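Local coordinates for VAO-type flavoprotein oxidase VAO615 (PDB 6F72) that binds one FAD bicovalently and is probably an oxidoreductase whose reduced form reacts rapidly with molecular oxygen, though no substrate has yet been identified, at residues P32-W37 with T568-R573; S82-S87 with V109-P114; L274-S279 with G533-R538. All blocks are in the same frame, centred on the assembly; numbering follows the deposited sequence.

In the fold
Three kinds of long-range contact can be compared within one flavoprotein: an ion pair at the surface (contact 1), a largely buried cluster of two aromatic rings and a proline (contact 2) and a cation-pi stack between two helices (contact 3). Contact 1 joins the two ends of the chain, so both others lie inside the loop it closes; contact 2 is complete before contact 3 begins. Contacts 2 and 3 fall on opposite sides of the chain's centre, their own centres about 38 Å apart. Segment 82-87 ends on Ser87, which touches FAD, but the contact proper stands back: the Trp84 side chain is about 13 Å from the cofactor.

Contact 1 (P32-W37 with T568-R573); sequences PGDAAW and TGRLCR
Asp34 and Arg570 alone carry this contact, a textbook end-on salt bridge that ties the N-terminal loop to the C-terminal tail. Along 32-37, Gly33, with a positive phi (107°) that glycine tolerates easily, precedes Asp34. The Asp34 side chain heads for the tail, and each carboxylate oxygen offers its syn lone pair to a different guanidinium nitrogen: Arg570 NH2 gives a nearly straight bond to Asp34 OD1 (2.9 Å), and Arg570 NH1 a shorter one to Asp34 OD2 (2.6 Å). With the two flat groups only 20° from coplanar, the paired bonds resist rotation of either. The arginine chain leaves the backbone extended and bends at its third torsion (-73°), which brings the guanidinium edge round to the acid. Each half is held a second time, since Asp34 OD2 also accepts from Leu31 N and Arg570 NH1 also donates to Arg29 O. Asp34 also opens a type I turn, closed by Trp37 N to Asp34 O (3.1 Å). The loop then runs into helix 40-49, whose Trp43 meets the Trp37 ring. On the other side, Arg570 directly precedes strand 571-573, which pairs with strand 563-565 and is linked to the N-terminus by the Cys28-Cys572 disulfide.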
# COMPACT_ATOMS: atom_id res chain seq x y z
N PRO A 32 -24.48 -13.85 6.13
CA PRO A 32 -24.96 -15.21 5.80
C PRO A 32 -25.51 -15.86 7.07
O PRO A 32 -24.91 -15.74 8.14
CB PRO A 32 -23.70 -15.94 5.31
CG PRO A 32 -22.77 -14.85 4.90
CD PRO A 32 -23.04 -13.70 5.82
N GLY A 33 -26.68 -16.48 6.94
CA GLY A 33 -27.41 -17.03 8.07
C GLY A 33 -28.64 -16.23 8.46
O GLY A 33 -29.60 -16.79 9.00
N ASP A 34 -28.62 -14.92 8.18
CA ASP A 34 -29.76 -14.03 8.46
C ASP A 34 -30.99 -14.41 7.63
O ASP A 34 -30.85 -14.82 6.47
CB ASP A 34 -29.41 -12.57 8.16
CG ASP A 34 -28.35 -12.00 9.09
OD1 ASP A 34 -27.85 -12.74 9.96
OD2 ASP A 34 -28.03 -10.80 8.94
N ALA A 35 -32.17 -14.25 8.23
CA ALA A 35 -33.43 -14.41 7.52
C ALA A 35 -33.47 -13.52 6.27
O ALA A 35 -33.99 -13.93 5.23
CB ALA A 35 -34.60 -14.11 8.44
N ALA A 36 -32.88 -12.32 6.36
CA ALA A 36 -32.86 -11.34 5.27
C ALA A 36 -31.68 -11.45 4.28
O ALA A 36 -31.61 -10.66 3.34
CB ALA A 36 -32.98 -9.93 5.83
N TRP A 37 -30.77 -12.41 4.50
CA TRP A 37 -29.71 -12.72 3.51
C TRP A 37 -30.37 -13.08 2.17
O TRP A 37 -31.37 -13.81 2.17
CB TRP A 37 -28.84 -13.89 3.99
CG TRP A 37 -27.68 -14.23 3.08
CD1 TRP A 37 -27.57 -15.31 2.25
CD2 TRP A 37 -26.46 -13.48 2.92
NE1 TRP A 37 -26.36 -15.28 1.59
CE2 TRP A 37 -25.66 -14.17 1.97
CE3 TRP A 37 -25.97 -12.28 3.47
CZ2 TRP A 37 -24.40 -13.72 1.57
CZ3 TRP A 37 -24.70 -11.83 3.08
CH2 TRP A 37 -23.94 -12.55 2.14
N THR A 568 -19.08 -10.11 16.36
CA THR A 568 -19.18 -11.13 15.31
C THR A 568 -18.60 -10.61 13.98
O THR A 568 -18.34 -11.40 13.07
CB THR A 568 -20.65 -11.59 15.13
OG1 THR A 568 -21.36 -10.67 14.29
CG2 THR A 568 -21.38 -11.71 16.46
N GLY A 569 -18.43 -9.30 13.86
CA GLY A 569 -17.89 -8.67 12.64
C GLY A 569 -18.92 -8.00 11.74
O GLY A 569 -18.58 -7.52 10.66
N ARG A 570 -20.17 -7.96 12.21
CA ARG A 570 -21.28 -7.31 11.52
C ARG A 570 -21.16 -5.78 11.53
O ARG A 570 -20.83 -5.17 12.56
CB ARG A 570 -22.61 -7.71 12.17
CG ARG A 570 -23.85 -7.36 11.36
CD ARG A 570 -25.12 -7.57 12.18
NE ARG A 570 -25.45 -8.98 12.39
CZ ARG A 570 -26.05 -9.76 11.49
NH1 ARG A 570 -26.38 -9.28 10.29
NH2 ARG A 570 -26.31 -11.03 11.79
N LEU A 571 -21.45 -5.17 10.39
CA LEU A 571 -21.48 -3.72 10.26
C LEU A 571 -22.85 -3.20 10.68
O LEU A 571 -23.87 -3.60 10.12
CB LEU A 571 -21.12 -3.32 8.84
CG LEU A 571 -19.77 -2.62 8.65
CD1 LEU A 571 -18.59 -3.51 9.02
CD2 LEU A 571 -19.67 -2.14 7.21
N CYS A 572 -22.86 -2.34 11.70
CA CYS A 572 -24.10 -1.70 12.17
C CYS A 572 -23.95 -0.18 12.28
O CYS A 572 -22.86 0.33 12.56
CB CYS A 572 -24.54 -2.28 13.51
SG CYS A 572 -24.96 -4.04 13.50
N ARG A 573 -25.03 0.54 12.03
CA ARG A 573 -24.99 2.01 12.05
C ARG A 573 -24.75 2.53 13.46
O ARG A 573 -25.51 2.21 14.39
CB ARG A 573 -26.25 2.63 11.42
CG ARG A 573 -26.20 2.60 9.90
CD ARG A 573 -27.21 3.51 9.22
NE ARG A 573 -26.97 3.54 7.77
CZ ARG A 573 -26.35 4.52 7.11
NH1 ARG A 573 -25.93 5.62 7.73
NH2 ARG A 573 -26.18 4.42 5.81

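Contact 2 (S82-S87 with V109-P114); sequences SSWDIS and VPFTDP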
# COMPACT_ATOMS: atom_id res chain seq x y z
N SER A 82 4.87 -23.08 0.54
CA SER A 82 6.24 -22.57 0.38
C SER A 82 6.35 -21.07 0.07
O SER A 82 7.39 -20.47 0.34
CB SER A 82 7.01 -23.39 -0.65
OG SER A 82 6.38 -23.29 -1.91
N SER A 83 5.28 -20.46 -0.47
CA SER A 83 5.29 -19.03 -0.81
C SER A 83 4.13 -18.22 -0.20
O SER A 83 3.88 -17.09 -0.63
CB SER A 83 5.31 -18.86 -2.33
OG SER A 83 6.47 -19.46 -2.89
N TRP A 84 3.44 -18.80 0.79
CA TRP A 84 2.23 -18.19 1.37
C TRP A 84 2.45 -16.83 2.03
O TRP A 84 1.58 -15.94 1.98
CB TRP A 84 1.58 -19.13 2.37
CG TRP A 84 0.21 -18.71 2.77
CD1 TRP A 84 -0.14 -18.04 3.91
CD2 TRP A 84 -1.00 -18.91 2.03
NE1 TRP A 84 -1.49 -17.82 3.94
CE2 TRP A 84 -2.05 -18.34 2.79
CE3 TRP A 84 -1.30 -19.53 0.81
CZ2 TRP A 84 -3.39 -18.37 2.38
CZ3 TRP A 84 -2.63 -19.55 0.37
CH2 TRP A 84 -3.66 -18.97 1.16
N ASP A 85 3.62 -16.68 2.64
CA ASP A 85 4.01 -15.42 3.30
C ASP A 85 4.77 -14.43 2.38
O ASP A 85 5.41 -13.49 2.85
CB ASP A 85 4.80 -15.72 4.58
CG ASP A 85 4.00 -16.52 5.60
OD1 ASP A 85 2.74 -16.48 5.60
OD2 ASP A 85 4.64 -17.19 6.42
N ILE A 86 4.65 -14.66 1.06
CA ILE A 86 5.23 -13.78 0.03
C ILE A 86 4.06 -13.14 -0.75
O ILE A 86 2.98 -13.72 -0.86
CB ILE A 86 6.21 -14.57 -0.91
CG1 ILE A 86 7.30 -15.33 -0.10
CG2 ILE A 86 6.78 -13.72 -2.05
CD1 ILE A 86 8.25 -14.48 0.74
N SER A 87 4.26 -11.91 -1.23
CA SER A 87 3.33 -11.27 -2.18
C SER A 87 3.56 -11.90 -3.55
O SER A 87 4.53 -11.60 -4.24
CB SER A 87 3.50 -9.74 -2.22
OG SER A 87 3.40 -9.19 -0.92
N VAL A 109 -6.68 -21.51 5.98
CA VAL A 109 -5.26 -21.30 5.68
C VAL A 109 -4.57 -22.65 5.49
O VAL A 109 -5.11 -23.67 5.92
CB VAL A 109 -4.58 -20.49 6.81
CG1 VAL A 109 -5.09 -19.05 6.82
CG2 VAL A 109 -4.76 -21.17 8.17
N PRO A 110 -3.36 -22.66 4.86
CA PRO A 110 -2.67 -23.94 4.58
C PRO A 110 -1.99 -24.63 5.78
O PRO A 110 -1.52 -25.76 5.64
CB PRO A 110 -1.58 -23.54 3.56
CG PRO A 110 -2.02 -22.21 3.03
CD PRO A 110 -2.65 -21.54 4.21
N PHE A 111 -1.98 -23.98 6.94
CA PHE A 111 -1.13 -24.42 8.05
C PHE A 111 -1.91 -24.99 9.24
O PHE A 111 -1.31 -25.38 10.24
CB PHE A 111 -0.16 -23.29 8.46
CG PHE A 111 0.73 -22.83 7.34
CD1 PHE A 111 1.84 -23.59 6.95
CD2 PHE A 111 0.43 -21.66 6.63
CE1 PHE A 111 2.65 -23.17 5.90
CE2 PHE A 111 1.25 -21.24 5.58
CZ PHE A 111 2.36 -22.00 5.22
N THR A 112 -3.23 -25.05 9.13
CA THR A 112 -4.08 -25.66 10.14
C THR A 112 -4.41 -27.11 9.80
O THR A 112 -4.06 -27.61 8.71
CB THR A 112 -5.39 -24.89 10.35
OG1 THR A 112 -5.96 -24.56 9.09
CG2 THR A 112 -5.14 -23.62 11.15
N ASP A 113 -5.07 -27.78 10.74
CA ASP A 113 -5.54 -29.13 10.57
C ASP A 113 -6.46 -29.25 9.36
O ASP A 113 -7.38 -28.44 9.22
CB ASP A 113 -6.27 -29.59 11.82
CG ASP A 113 -6.37 -31.09 11.88
OD1 ASP A 113 -7.21 -31.68 11.18
OD2 ASP A 113 -5.58 -31.68 12.63
N PRO A 114 -6.22 -30.27 8.48
CA PRO A 114 -7.07 -30.54 7.31
C PRO A 114 -8.55 -30.74 7.64
O PRO A 114 -9.42 -30.31 6.87
CB PRO A 114 -6.46 -31.81 6.73
CG PRO A 114 -5.02 -31.70 7.07
CD PRO A 114 -5.00 -31.11 8.46
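Asp85 OD1 accepts hydrogen bonds from both Trp484 NE1 and Gln101 NE2, and this doubly held oxygen ties down the turn from which Trp84 reaches across to Pro110 and Phe111; the Trp484 ring also meets that of Phe111, so it serves both the turn and the aromatic cluster. The turn is type I, closed by Ile86 N to Ser83 O (3.1 Å), with Trp84 and Asp85 at its two central positions. Trp84 directs its indole at the other loop, CG anti to the backbone N (chi1 -168°), and offers one face to both partners. Over the benzo ring lies the edge of the proline: Pro110 CG stands 3.6 Å from the centroid of the Trp84 six-membered ring in a CH-pi contact, while Pro110 CD rests 3.6 Å from Trp84 CE2. This is a common way for proline to pack on tryptophan, with ring CH groups set against the pi face. Here it joins two loops in a part of the chain that also reaches the flavin site: Ser87 at the end of 82-87 touches FAD, and the Cys108-Cys118 disulfide closes the loop that holds 109-114. Phe111 comes to the same indole face nearer the pyrrole end, as an offset edge-to-face pair with planes at 77° and ring centroids 5.7 Å apart. Its CE2 corner leads, lying 3.9 Å from Trp84 CB. Buried though the indole is, Trp84 NE1 has an acceptor in Gln104 OE1.

Contact 3 (L274-S279 with G533-R538); sequences LYWALS and GDNYAR
Arg538 lies across one face of the Trp276 indole, and that stack is the tight part of the contact. The arginine chain runs extended from CG to NE, so its aliphatic and charged portions cover successive parts of the bicyclic ring. Arg538 CD sits 3.7 Å from the centroid of the Trp276 six-membered ring as a CH-pi contact, and Arg538 CZ stands 3.9 Å from the centroid of the five-membered ring as a cation-pi pair. The guanidinium is tilted 33° from the indole plane, with its NH1 end dipping toward the ring: Arg538 NH1 comes within 3.1 Å of Trp276 CE2. Although Trp276 NE1 is also close to that nitrogen, both are donors, and the attraction there is that of charge to pi cloud. The tryptophan is presented by its first torsion, CG anti to the backbone N (-179°), which extends the indole from helix 272-278 toward the second segment.

Looser contact is made at the indole rim. Asn535 OD1 approaches Trp276 CZ2 at 3.5 Å, near the ring plane, with the amide turned 79° to the indole; no hydrogen bond crosses here, and Asn535 ND2 makes a weak one to Ser464 O instead. Asn535 and Arg538 remain partly exposed, whereas Trp276, with Arg538 over one face and Asn535 at its edge, is buried.

The contact joins the FAD-binding PCMH-type region to the berberine-like one. Helix 272-278 packs Trp276 and Ala277 on Leu539 of helix 536-546, with Ala277 also on Val542 and Leu274 on Tyr546, while Leu274 and Leu278 reach strand 251-257 of the antiparallel sheet.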
# COMPACT_ATOMS: atom_id res chain seq x y z
N LEU A 274 -14.03 15.79 -5.64
CA LEU A 274 -13.81 14.35 -5.69
C LEU A 274 -12.39 14.01 -6.14
O LEU A 274 -11.77 13.10 -5.56
CB LEU A 274 -14.87 13.62 -6.53
CG LEU A 274 -14.87 12.07 -6.58
CD1 LEU A 274 -15.10 11.38 -5.23
CD2 LEU A 274 -15.89 11.57 -7.59
N TYR A 275 -11.87 14.74 -7.13
CA TYR A 275 -10.49 14.55 -7.59
C TYR A 275 -9.50 14.75 -6.42
O TYR A 275 -8.53 13.99 -6.28
CB TYR A 275 -10.14 15.46 -8.80
CG TYR A 275 -8.65 15.53 -9.06
CD1 TYR A 275 -7.84 16.47 -8.39
CD2 TYR A 275 -8.02 14.63 -9.93
CE1 TYR A 275 -6.47 16.50 -8.57
CE2 TYR A 275 -6.64 14.67 -10.13
CZ TYR A 275 -5.87 15.60 -9.45
OH TYR A 275 -4.50 15.66 -9.62
N TRP A 276 -9.76 15.79 -5.62
CA TRP A 276 -8.95 16.18 -4.47
C TRP A 276 -8.89 15.05 -3.39
O TRP A 276 -7.80 14.63 -3.00
CB TRP A 276 -9.50 17.50 -3.90
CG TRP A 276 -8.76 18.06 -2.73
CD1 TRP A 276 -7.67 18.89 -2.76
CD2 TRP A 276 -9.07 17.87 -1.34
NE1 TRP A 276 -7.27 19.20 -1.48
CE2 TRP A 276 -8.11 18.60 -0.59
CE3 TRP A 276 -10.07 17.15 -0.66
CZ2 TRP A 276 -8.12 18.64 0.82
CZ3 TRP A 276 -10.07 17.17 0.75
CH2 TRP A 276 -9.09 17.91 1.47
N ALA A 277 -10.08 14.58 -2.97
CA ALA A 277 -10.28 13.48 -2.04
C ALA A 277 -9.64 12.18 -2.50
O ALA A 277 -8.96 11.53 -1.71
CB ALA A 277 -11.76 13.27 -1.74
N LEU A 278 -9.85 11.81 -3.77
CA LEU A 278 -9.27 10.58 -4.32
C LEU A 278 -7.74 10.60 -4.46
O LEU A 278 -7.10 9.54 -4.47
CB LEU A 278 -9.92 10.19 -5.66
CG LEU A 278 -11.32 9.59 -5.68
CD1 LEU A 278 -11.84 9.64 -7.11
CD2 LEU A 278 -11.37 8.15 -5.16
N SER A 279 -7.16 11.79 -4.56
CA SER A 279 -5.72 11.95 -4.76
C SER A 279 -5.00 12.10 -3.39
O SER A 279 -4.51 13.20 -3.04
CB SER A 279 -5.45 13.17 -5.68
OG SER A 279 -6.02 13.02 -6.98
N GLY A 533 -5.24 14.43 9.50
CA GLY A 533 -4.93 15.75 10.07
C GLY A 533 -6.03 16.77 9.81
O GLY A 533 -7.22 16.45 9.92
N ASP A 534 -5.63 18.00 9.46
CA ASP A 534 -6.59 19.09 9.29
C ASP A 534 -7.49 18.92 8.05
O ASP A 534 -8.61 19.41 8.06
CB ASP A 534 -5.89 20.48 9.32
CG ASP A 534 -5.18 20.74 10.65
OD1 ASP A 534 -5.74 20.41 11.71
OD2 ASP A 534 -4.04 21.29 10.63
N ASN A 535 -7.02 18.19 7.03
CA ASN A 535 -7.83 17.85 5.84
C ASN A 535 -9.12 17.08 6.10
O ASN A 535 -9.98 17.03 5.23
CB ASN A 535 -7.02 17.06 4.82
CG ASN A 535 -6.12 17.93 3.99
OD1 ASN A 535 -6.34 19.14 3.85
ND2 ASN A 535 -5.09 17.32 3.41
N TYR A 536 -9.24 16.48 7.29
CA TYR A 536 -10.34 15.57 7.59
C TYR A 536 -11.75 16.16 7.44
O TYR A 536 -12.63 15.49 6.90
CB TYR A 536 -10.18 14.87 8.96
CG TYR A 536 -11.07 13.66 9.06
CD1 TYR A 536 -10.67 12.45 8.49
CD2 TYR A 536 -12.32 13.72 9.69
CE1 TYR A 536 -11.48 11.33 8.54
CE2 TYR A 536 -13.14 12.60 9.75
CZ TYR A 536 -12.71 11.41 9.17
OH TYR A 536 -13.50 10.28 9.22
N ALA A 537 -11.96 17.39 7.90
CA ALA A 537 -13.27 18.04 7.79
C ALA A 537 -13.72 18.11 6.33
O ALA A 537 -14.87 17.80 6.02
CB ALA A 537 -13.26 19.42 8.43
N ARG A 538 -12.79 18.50 5.44
CA ARG A 538 -13.09 18.67 4.02
C ARG A 538 -13.26 17.33 3.32
O ARG A 538 -14.15 17.19 2.47
CB ARG A 538 -12.04 19.52 3.29
CG ARG A 538 -12.58 20.07 1.98
CD ARG A 538 -11.50 20.58 1.05
NE ARG A 538 -12.04 20.67 -0.30
CZ ARG A 538 -11.32 20.84 -1.40
NH1 ARG A 538 -9.99 20.93 -1.34
NH2 ARG A 538 -11.94 20.91 -2.58